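Local structure of rhizavidin (Rhizobium etli, 3EW2) at residues B[19-24]-B[119-124]. The protein binds biotin, as a member of the avidin family of secreted barrel proteins. Sequence-based numbering, arbitrary orientation.
Sequences WQNQSG and DTFQYV. With BTN (biotin), chain I.
Gln22 and Asp119 show how a side chain can add to the backbone pairing of two strands. The backbones of Gln20 and Gln122 bond in both directions, N to O. Within the type I turn from Asn21 to Gly24, the amide of Gln22 reaches across to the other strand: its OE1 accepts from Thr120 N at 2.8 Å, and its NE2 gives a hydrogen to Asp119 OD1 at 3.1 Å, arriving from above the carboxylate plane. A bend at chi2 (-52°) turns the Gln22 chain back toward the strand to reach both. These two segments lie on the first and last strands of the eight-stranded antiparallel barrel of the avidin fold, so their pairing closes the barrel beside the biotin site. There Asp119 OD2 accepts a hydrogen bond from biotin N1 at 2.7 Å, almost straight (175°), and another from Trp85 NE1, while a water donates to OD1. Replacing Asp119 with an alanine would probably leave biotin N1 and Trp85 NE1 without the oxygen they share, and Gln22 NE2 without its carboxylate acceptor. Asn21 divides its amide: ND2 donates to biotin O3 at 3.1 Å, whereas OD1 accepts from Ser23 N, forming an Asx turn, and from Ser25 N. Its CB lies over one face of the Phe121 ring, 4.0 Å from the centroid. Farther from the ligand, Tyr123 CB sits over the six-membered ring of Trp19, and the Tyr123 ring turns its edge to that face with planes at 60°; the indole NE1 is satisfied by Ser17 OG.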
loop_
_atom_site.group_PDB
_atom_site.type_symbol
_atom_site.label_atom_id
_atom_site.label_comp_id
_atom_site.label_asym_id
_atom_site.label_seq_id
_atom_site.Cartn_x
_atom_site.Cartn_y
_atom_site.Cartn_z
ATOM N N TRP B 19 11.496 12.170 1.972
ATOM C CA TRP B 19 11.603 11.125 3.028
ATOM C C TRP B 19 12.578 10.087 2.599
ATOM O O TRP B 19 12.385 9.549 1.510
ATOM C CB TRP B 19 10.267 10.388 3.228
ATOM C CG TRP B 19 9.164 11.329 3.532
ATOM C CD1 TRP B 19 8.429 12.064 2.643
ATOM C CD2 TRP B 19 8.694 11.667 4.836
ATOM N NE1 TRP B 19 7.525 12.848 3.344
ATOM C CE2 TRP B 19 7.675 12.621 4.684
ATOM C CE3 TRP B 19 9.072 11.283 6.120
ATOM C CZ2 TRP B 19 6.985 13.171 5.778
ATOM C CZ3 TRP B 19 8.398 11.846 7.221
ATOM C CH2 TRP B 19 7.371 12.778 7.029
ATOM N N GLN B 20 13.585 9.758 3.432
ATOM C CA GLN B 20 14.606 8.709 3.087
ATOM C C GLN B 20 14.662 7.575 4.093
ATOM O O GLN B 20 14.571 7.779 5.292
ATOM C CB GLN B 20 16.049 9.271 3.060
ATOM C CG GLN B 20 16.456 10.176 1.918
ATOM C CD GLN B 20 17.984 10.513 1.980
ATOM O OE1 GLN B 20 18.758 10.068 1.122
ATOM N NE2 GLN B 20 18.406 11.282 3.017
ATOM N N ASN B 21 14.878 6.363 3.615
ATOM C CA ASN B 21 14.975 5.282 4.560
ATOM C C ASN B 21 16.453 4.843 4.770
ATOM O O ASN B 21 17.371 5.316 4.076
ATOM C CB ASN B 21 14.006 4.137 4.200
ATOM C CG ASN B 21 14.383 3.430 2.930
ATOM O OD1 ASN B 21 15.550 3.450 2.504
ATOM N ND2 ASN B 21 13.402 2.812 2.285
ATOM N N GLN B 22 16.650 3.947 5.724
ATOM C CA GLN B 22 17.960 3.455 6.135
ATOM C C GLN B 22 18.687 2.696 5.024
ATOM O O GLN B 22 19.914 2.470 5.146
ATOM C CB GLN B 22 17.805 2.579 7.398
ATOM C CG GLN B 22 17.089 1.205 7.222
ATOM C CD GLN B 22 15.695 1.257 6.524
ATOM O OE1 GLN B 22 14.826 2.038 6.908
ATOM N NE2 GLN B 22 15.497 0.395 5.496
ATOM N N SER B 23 17.969 2.299 3.951
ATOM C CA SER B 23 18.635 1.633 2.799
ATOM C C SER B 23 19.016 2.648 1.717
ATOM O O SER B 23 19.492 2.249 0.629
ATOM C CB SER B 23 17.740 0.547 2.158
ATOM O OG SER B 23 17.328 -0.471 3.085
ATOM N N GLY B 24 18.736 3.929 1.985
ATOM C CA GLY B 24 19.111 5.034 1.068
ATOM C C GLY B 24 18.037 5.460 0.043
ATOM O O GLY B 24 18.256 6.358 -0.819
ATOM N N ASP B 119 11.099 -0.559 7.026
ATOM C CA ASP B 119 11.769 0.630 6.466
ATOM C C ASP B 119 11.288 1.760 7.377
ATOM O O ASP B 119 10.079 1.849 7.668
ATOM C CB ASP B 119 11.273 1.006 5.053
ATOM C CG ASP B 119 11.977 0.257 3.907
ATOM O OD1 ASP B 119 12.913 -0.553 4.109
ATOM O OD2 ASP B 119 11.543 0.461 2.753
ATOM N N THR B 120 12.206 2.591 7.857
ATOM C CA THR B 120 11.845 3.812 8.591
ATOM C C THR B 120 12.363 4.970 7.741
ATOM O O THR B 120 13.530 4.955 7.344
ATOM C CB THR B 120 12.458 3.830 10.005
ATOM O OG1 THR B 120 12.178 2.581 10.631
ATOM C CG2 THR B 120 11.860 4.937 10.858
ATOM N N PHE B 121 11.455 5.893 7.414
ATOM C CA PHE B 121 11.672 7.002 6.530
ATOM C C PHE B 121 11.801 8.172 7.454
ATOM O O PHE B 121 10.996 8.295 8.389
ATOM C CB PHE B 121 10.466 7.246 5.587
ATOM C CG PHE B 121 10.319 6.212 4.524
ATOM C CD1 PHE B 121 9.527 5.063 4.746
ATOM C CD2 PHE B 121 10.987 6.361 3.304
ATOM C CE1 PHE B 121 9.424 4.074 3.752
ATOM C CE2 PHE B 121 10.902 5.373 2.320
ATOM C CZ PHE B 121 10.122 4.217 2.537
ATOM N N GLN B 122 12.824 8.997 7.204
ATOM C CA GLN B 122 13.075 10.219 7.943
ATOM C C GLN B 122 12.660 11.337 7.032
ATOM O O GLN B 122 12.989 11.321 5.846
ATOM C CB GLN B 122 14.589 10.435 8.239
ATOM C CG GLN B 122 15.255 9.502 9.228
ATOM C CD GLN B 122 14.592 9.438 10.572
ATOM O OE1 GLN B 122 14.084 10.448 11.103
ATOM N NE2 GLN B 122 14.606 8.247 11.159
ATOM N N TYR B 123 11.942 12.303 7.591
ATOM C CA TYR B 123 11.710 13.541 6.895
ATOM C C TYR B 123 13.029 14.270 6.559
ATOM O O TYR B 123 13.962 14.307 7.355
ATOM C CB TYR B 123 10.772 14.415 7.705
ATOM C CG TYR B 123 10.596 15.773 7.119
ATOM C CD1 TYR B 123 9.980 15.944 5.875
ATOM C CD2 TYR B 123 11.076 16.894 7.792
ATOM C CE1 TYR B 123 9.840 17.204 5.322
ATOM C CE2 TYR B 123 10.945 18.169 7.248
ATOM C CZ TYR B 123 10.325 18.316 6.020
ATOM O OH TYR B 123 10.212 19.572 5.490
ATOM N N VAL B 124 13.111 14.791 5.354
ATOM C CA VAL B 124 14.253 15.523 4.918
ATOM C C VAL B 124 13.804 16.930 4.502
ATOM O O VAL B 124 12.962 17.076 3.626
ATOM C CB VAL B 124 14.878 14.814 3.740
ATOM C CG1 VAL B 124 15.698 15.787 2.930
ATOM C CG2 VAL B 124 15.701 13.676 4.226
HETATM C C11 BTN I . 12.561 -5.114 -6.947
HETATM O O11 BTN I . 13.708 -5.372 -6.524
HETATM O O12 BTN I . 11.853 -6.044 -7.387
HETATM C C10 BTN I . 12.039 -3.697 -6.928
HETATM C C9 BTN I . 12.817 -2.882 -5.902
HETATM C C8 BTN I . 12.638 -3.455 -4.501
HETATM C C7 BTN I . 12.781 -2.367 -3.443
HETATM C C2 BTN I . 12.391 -2.890 -2.066
HETATM S S1 BTN I . 10.781 -2.550 -1.775
HETATM C C6 BTN I . 11.060 -2.497 0.013
HETATM C C5 BTN I . 12.500 -2.116 0.309
HETATM N N1 BTN I . 12.588 -0.687 0.540
HETATM C C3 BTN I . 13.261 -0.073 -0.423
HETATM O O3 BTN I . 13.498 1.317 -0.478
HETATM N N2 BTN I . 13.679 -0.948 -1.328
HETATM C C4 BTN I . 13.290 -2.302 -0.982
HETATM O O HOH W 1 14.977 -1.988 2.757
#